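Local coordinates for pectate lyase (PDB 5AMV), which cleaves polygalacturonate by calcium-dependent beta-elimination, leaving oligosaccharides with an unsaturated sugar at their non-reducing ends, at residues A[64-68]-A[117-123]; A[113-117]-A[163-167]. All coordinates share one frame; numbering follows the deposited sequence.

Contact 1: A[64-68]-A[117-123]; sequences MNVDD and QKARVMV
Asn-65 and Val-121 meet in the tightly packed part of this contact. Val-121 CG1 lies 3.2 Å from Asn-65 OD1. The same oxygen accepts a hydrogen bond from Gln-117 NE2 at 3.1 Å, and a second bond links it to Tyr-78 OH, so this buried carbonyl is held by two partners. The amide planes of Asn-65 and Gln-117 are 54° apart. Asn-65 is the centre of an inverse gamma turn, which bends the chain just after strand 61-63. Beside it Met-64 folds back on itself, with chi2 and chi3 near -65° and -72°. Its CE then packs 3.8 Å from Val-123 CG1, and helix 38-45 also lines this apolar patch. The fold is the right-handed parallel beta-helix of polysaccharide lyase family 1. Here a loop that leaves a strand of the beta-helix is joined to the end of helix 105-121, where the chain passes into strand 122-124. The outer side is polar and wetter. In the conformer described (two were deposited), Arg-120 grips Val-66 O side-on, with NE and NH2 each 3.0 Å away and the oxygen near the guanidinium plane. NH2 also forms a salt bridge of 2.8 Å to Asp-68 OD1, meeting it on the anti side. The bond from NH1 to that oxygen is weak. Water 1 donates to Asp-68 OD1 and accepts from Arg-120 NH1 at 2.9 Å.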
loop_
_atom_site.group_PDB
_atom_site.type_symbol
_atom_site.label_atom_id
_atom_site.label_comp_id
_atom_site.label_asym_id
_atom_site.label_seq_id
_atom_site.Cartn_x
_atom_site.Cartn_y
_atom_site.Cartn_z
ATOM N N MET A 64 -9.731 -12.152 -8.118
ATOM C CA MET A 64 -9.105 -11.734 -9.369
ATOM C C MET A 64 -8.300 -12.829 -10.044
ATOM O O MET A 64 -7.967 -12.710 -11.224
ATOM C CB MET A 64 -8.256 -10.474 -9.144
ATOM C CG MET A 64 -9.125 -9.258 -8.737
ATOM S SD MET A 64 -10.257 -8.733 -10.055
ATOM C CE MET A 64 -9.115 -7.986 -11.240
ATOM N N ASN A 65 -7.960 -13.878 -9.292
ATOM C CA ASN A 65 -7.241 -15.033 -9.917
ATOM C C ASN A 65 -8.262 -16.000 -10.519
ATOM O O ASN A 65 -8.416 -17.125 -10.063
ATOM C CB ASN A 65 -6.386 -15.721 -8.869
ATOM C CG ASN A 65 -5.083 -14.956 -8.625
ATOM O OD1 ASN A 65 -4.220 -14.915 -9.505
ATOM N ND2 ASN A 65 -4.928 -14.372 -7.420
ATOM N N VAL A 66 -8.940 -15.533 -11.563
ATOM C CA VAL A 66 -9.972 -16.348 -12.254
ATOM C C VAL A 66 -9.890 -16.130 -13.738
ATOM O O VAL A 66 -9.384 -15.076 -14.224
ATOM C CB VAL A 66 -11.403 -16.053 -11.746
ATOM C CG1 VAL A 66 -11.569 -16.435 -10.259
ATOM C CG2 VAL A 66 -11.764 -14.617 -11.938
ATOM N N ASP A 67 -10.386 -17.118 -14.481
ATOM C CA ASP A 67 -10.376 -16.993 -15.932
ATOM C C ASP A 67 -11.645 -16.303 -16.486
ATOM O O ASP A 67 -12.445 -15.726 -15.738
ATOM C CB ASP A 67 -10.080 -18.366 -16.563
ATOM C CG ASP A 67 -11.221 -19.374 -16.388
ATOM O OD1 ASP A 67 -12.380 -19.005 -16.089
ATOM O OD2 ASP A 67 -10.927 -20.590 -16.538
ATOM N N ASP A 68 -11.786 -16.302 -17.800
ATOM C CA ASP A 68 -12.925 -15.602 -18.413
ATOM C C ASP A 68 -14.256 -16.219 -18.045
ATOM O O ASP A 68 -15.290 -15.583 -18.179
ATOM C CB ASP A 68 -12.748 -15.522 -19.944
ATOM C CG ASP A 68 -11.709 -14.505 -20.342
ATOM O OD1 ASP A 68 -11.129 -13.839 -19.449
ATOM O OD2 ASP A 68 -11.490 -14.355 -21.559
ATOM N N GLN A 117 0.084 -14.094 -14.858
ATOM C CA GLN A 117 -0.707 -13.759 -13.663
ATOM C C GLN A 117 -1.081 -12.284 -13.612
ATOM O O GLN A 117 -2.215 -11.945 -13.261
ATOM C CB GLN A 117 -0.008 -14.173 -12.370
ATOM C CG GLN A 117 -0.854 -13.816 -11.125
ATOM C CD GLN A 117 -0.300 -14.394 -9.815
ATOM O OE1 GLN A 117 0.907 -14.617 -9.667
ATOM N NE2 GLN A 117 -1.204 -14.663 -8.878
ATOM N N LYS A 118 -0.107 -11.419 -13.905
ATOM C CA LYS A 118 -0.368 -9.949 -13.939
ATOM C C LYS A 118 -1.575 -9.596 -14.827
ATOM O O LYS A 118 -2.373 -8.710 -14.492
ATOM C CB LYS A 118 0.907 -9.230 -14.397
ATOM C CG LYS A 118 0.785 -7.695 -14.518
ATOM C CD LYS A 118 2.092 -7.088 -15.069
ATOM C CE LYS A 118 1.959 -5.580 -15.223
ATOM N NZ LYS A 118 1.410 -5.218 -16.578
ATOM N N ALA A 119 -1.696 -10.291 -15.959
ATOM C CA ALA A 119 -2.785 -10.015 -16.883
ATOM C C ALA A 119 -4.141 -10.284 -16.267
ATOM O O ALA A 119 -5.121 -9.663 -16.692
ATOM C CB ALA A 119 -2.606 -10.796 -18.180
ATOM N N ARG A 120 -4.197 -11.158 -15.254
ATOM C CA ARG A 120 -5.455 -11.411 -14.542
ATOM C C ARG A 120 -5.636 -10.506 -13.326
ATOM O O ARG A 120 -6.716 -10.003 -13.062
ATOM C CB ARG A 120 -5.554 -12.873 -14.094
ATOM C CG ARG A 120 -5.326 -13.877 -15.226
ATOM C CD ARG A 120 -6.164 -13.472 -16.443
ATOM N NE ARG A 120 -7.590 -13.701 -16.236
ATOM C CZ ARG A 120 -8.506 -13.513 -17.182
ATOM N NH1 ARG A 120 -8.133 -13.087 -18.375
ATOM N NH2 ARG A 120 -9.786 -13.767 -16.944
ATOM N N VAL A 121 -4.563 -10.315 -12.563
ATOM C CA VAL A 121 -4.776 -9.699 -11.250
ATOM C C VAL A 121 -4.657 -8.187 -11.181
ATOM O O VAL A 121 -5.213 -7.584 -10.251
ATOM C CB VAL A 121 -3.818 -10.275 -10.182
ATOM C CG1 VAL A 121 -3.992 -11.801 -10.036
ATOM C CG2 VAL A 121 -2.351 -9.907 -10.463
ATOM N N MET A 122 -3.938 -7.584 -12.134
ATOM C CA MET A 122 -3.733 -6.149 -12.119
ATOM C C MET A 122 -4.745 -5.466 -13.041
ATOM O O MET A 122 -4.887 -5.855 -14.175
ATOM C CB MET A 122 -2.299 -5.804 -12.519
ATOM C CG MET A 122 -1.878 -4.427 -12.004
ATOM S SD MET A 122 -0.141 -4.119 -12.328
ATOM C CE MET A 122 0.666 -5.416 -11.449
ATOM N N VAL A 123 -5.445 -4.451 -12.522
ATOM C CA VAL A 123 -6.345 -3.636 -13.371
ATOM C C VAL A 123 -6.069 -2.164 -13.129
ATOM O O VAL A 123 -5.803 -1.761 -11.961
ATOM C CB VAL A 123 -7.856 -3.937 -13.142
ATOM C CG1 VAL A 123 -8.181 -5.307 -13.721
ATOM C CG2 VAL A 123 -8.235 -3.803 -11.602
HETATM O O HOH W 1 -9.556 -12.124 -20.708
#

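Contact 2: A[113-117]-A[163-167]; sequences SQKNQ and YDYFP. With ACT (acetate ion), chain D.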
loop_
_atom_site.group_PDB
_atom_site.type_symbol
_atom_site.label_atom_id
_atom_site.label_comp_id
_atom_site.label_asym_id
_atom_site.label_seq_id
_atom_site.Cartn_x
_atom_site.Cartn_y
_atom_site.Cartn_z
ATOM N N SER A 113 5.766 -16.293 -16.880
ATOM C CA SER A 113 4.821 -16.790 -15.900
ATOM C C SER A 113 4.178 -15.629 -15.116
ATOM O O SER A 113 2.946 -15.569 -14.956
ATOM C CB SER A 113 5.546 -17.720 -14.912
ATOM O OG SER A 113 6.181 -18.765 -15.664
ATOM N N GLN A 114 5.032 -14.735 -14.635
ATOM C CA GLN A 114 4.587 -13.552 -13.908
ATOM C C GLN A 114 3.633 -12.701 -14.759
ATOM O O GLN A 114 2.606 -12.205 -14.275
ATOM C CB GLN A 114 5.824 -12.758 -13.475
ATOM C CG GLN A 114 5.500 -11.747 -12.428
ATOM C CD GLN A 114 6.712 -11.077 -11.902
ATOM O OE1 GLN A 114 7.615 -10.671 -12.662
ATOM N NE2 GLN A 114 6.766 -10.963 -10.568
ATOM N N LYS A 115 3.962 -12.546 -16.045
ATOM C CA LYS A 115 3.111 -11.716 -16.886
ATOM C C LYS A 115 1.742 -12.371 -17.109
ATOM O O LYS A 115 0.736 -11.695 -17.182
ATOM C CB LYS A 115 3.835 -11.373 -18.190
ATOM C CG LYS A 115 4.953 -10.323 -17.967
ATOM C CD LYS A 115 5.874 -10.242 -19.181
ATOM C CE LYS A 115 6.921 -9.141 -19.045
ATOM N NZ LYS A 115 8.274 -9.649 -18.674
ATOM N N ASN A 116 1.692 -13.691 -17.146
ATOM C CA ASN A 116 0.390 -14.382 -17.267
ATOM C C ASN A 116 -0.508 -14.058 -16.049
ATOM O O ASN A 116 -1.690 -13.800 -16.181
ATOM C CB ASN A 116 0.652 -15.884 -17.313
ATOM C CG ASN A 116 1.339 -16.322 -18.603
ATOM O OD1 ASN A 116 1.271 -15.629 -19.625
ATOM N ND2 ASN A 116 1.944 -17.497 -18.578
ATOM N N GLN A 117 0.084 -14.094 -14.858
ATOM C CA GLN A 117 -0.707 -13.759 -13.663
ATOM C C GLN A 117 -1.081 -12.284 -13.612
ATOM O O GLN A 117 -2.215 -11.945 -13.261
ATOM C CB GLN A 117 -0.008 -14.173 -12.370
ATOM C CG GLN A 117 -0.854 -13.816 -11.125
ATOM C CD GLN A 117 -0.300 -14.394 -9.815
ATOM O OE1 GLN A 117 0.907 -14.617 -9.667
ATOM N NE2 GLN A 117 -1.204 -14.663 -8.878
ATOM N N TYR A 163 -1.013 -11.811 -4.165
ATOM C CA TYR A 163 -0.024 -12.875 -4.036
ATOM C C TYR A 163 0.609 -13.145 -5.390
ATOM O O TYR A 163 -0.105 -13.337 -6.390
ATOM C CB TYR A 163 -0.750 -14.153 -3.590
ATOM C CG TYR A 163 0.100 -15.359 -3.238
ATOM C CD1 TYR A 163 0.577 -16.229 -4.232
ATOM C CD2 TYR A 163 0.481 -15.604 -1.900
ATOM C CE1 TYR A 163 1.293 -17.353 -3.900
ATOM C CE2 TYR A 163 1.224 -16.749 -1.553
ATOM C CZ TYR A 163 1.662 -17.596 -2.572
ATOM O OH TYR A 163 2.423 -18.716 -2.251
ATOM N N ASP A 164 1.935 -13.191 -5.408
ATOM C CA ASP A 164 2.661 -13.438 -6.671
ATOM C C ASP A 164 3.230 -14.846 -6.602
ATOM O O ASP A 164 4.057 -15.160 -5.718
ATOM C CB ASP A 164 3.794 -12.377 -6.758
ATOM C CG ASP A 164 4.586 -12.407 -8.036
ATOM O OD1 ASP A 164 4.600 -13.402 -8.779
ATOM O OD2 ASP A 164 5.237 -11.352 -8.293
ATOM N N TYR A 165 2.835 -15.702 -7.554
ATOM C CA TYR A 165 3.360 -17.062 -7.588
ATOM C C TYR A 165 4.827 -17.139 -8.056
ATOM O O TYR A 165 5.445 -18.181 -7.924
ATOM C CB TYR A 165 2.536 -17.959 -8.503
ATOM C CG TYR A 165 1.201 -18.344 -7.919
ATOM C CD1 TYR A 165 1.138 -19.204 -6.804
ATOM C CD2 TYR A 165 0.020 -17.838 -8.470
ATOM C CE1 TYR A 165 -0.100 -19.555 -6.257
ATOM C CE2 TYR A 165 -1.210 -18.175 -7.926
ATOM C CZ TYR A 165 -1.235 -19.015 -6.819
ATOM O OH TYR A 165 -2.469 -19.324 -6.292
ATOM N N PHE A 166 5.380 -16.053 -8.594
ATOM C CA PHE A 166 6.705 -16.151 -9.290
ATOM C C PHE A 166 7.629 -14.998 -8.882
ATOM O O PHE A 166 8.097 -14.252 -9.731
ATOM C CB PHE A 166 6.513 -16.161 -10.824
ATOM C CG PHE A 166 5.477 -17.164 -11.265
ATOM C CD1 PHE A 166 5.788 -18.562 -11.268
ATOM C CD2 PHE A 166 4.220 -16.736 -11.634
ATOM C CE1 PHE A 166 4.782 -19.498 -11.630
ATOM C CE2 PHE A 166 3.218 -17.676 -12.018
ATOM C CZ PHE A 166 3.506 -19.060 -11.981
ATOM N N PRO A 167 7.934 -14.891 -7.576
ATOM C CA PRO A 167 8.849 -13.836 -7.147
ATOM C C PRO A 167 10.192 -13.908 -7.877
ATOM O O PRO A 167 10.707 -15.001 -8.133
ATOM C CB PRO A 167 9.078 -14.149 -5.650
ATOM C CG PRO A 167 8.072 -15.116 -5.231
ATOM C CD PRO A 167 7.468 -15.738 -6.468
HETATM C C ACT D . 2.607 -21.570 -3.999
HETATM O O ACT D . 1.471 -21.783 -3.497
HETATM O OXT ACT D . 2.960 -20.369 -4.193
HETATM C CH3 ACT D . 3.483 -22.725 -4.381
HETATM O O HOH W 2 2.920 -13.410 -10.892
#
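Phe-166 packs flat against helix 105-121. Ser-113 CB sits over the centre of its ring, 3.5 Å from the centroid and 3° off the ring normal, a CH-pi contact. Tyr-165 CB covers the opposite face nearer the rim, so the ring is clamped between the helix and its own loop. Gln-117 reaches the loop with an extended chain, CG anti to the backbone N (chi1 -180°). Its OE1 accepts a nearly straight bond from Tyr-165 N, 3.1 Å long and on a lone pair. Water 2 donates to both Gln-117 OE1 and Asp-164 OD1. The Gln-117 amide plane is 16° from that of the Tyr-165 ring, and Gln-117 NE2 is 3.4 Å from Tyr-165 CD2. The loop follows strand 158-160 of the parallel beta-helix and leads to the short strand 168-170. It is bent by an Asx turn, in which Asp-164 OD1 accepts from Phe-166 N at 2.8 Å. In the conformer described, one of two, Gln-114 NE2 donates to the syn lone pair of Asp-164 OD2 at 2.8 Å, and Gln-182 N donates to that oxygen too. With an alanine here instead of Asp-164, Gln-114 NE2, Gln-182 N and Phe-166 N would probably lose their carboxylate acceptor, and the Asx turn its side-chain bond.

The centres of the two contacts are about 10 Å apart and lie on the same side of the chain's centre. Both use helix 105-121, and Gln-117 belongs to both. Along the chain the segments alternate: 64-68, 113-117, 117-123, then 163-167. Contact 1 takes the last turn of the helix and the start of strand 122-124. Contact 2 takes the turn before it. One helix thus ties together loops that follow two strands of the beta-helix, 61-63 and 158-160. The calcium ion lies about 12 Å from the side chain of Val-121 and about 10 Å from that of Asp-164, so both contacts are near the metal site without forming it.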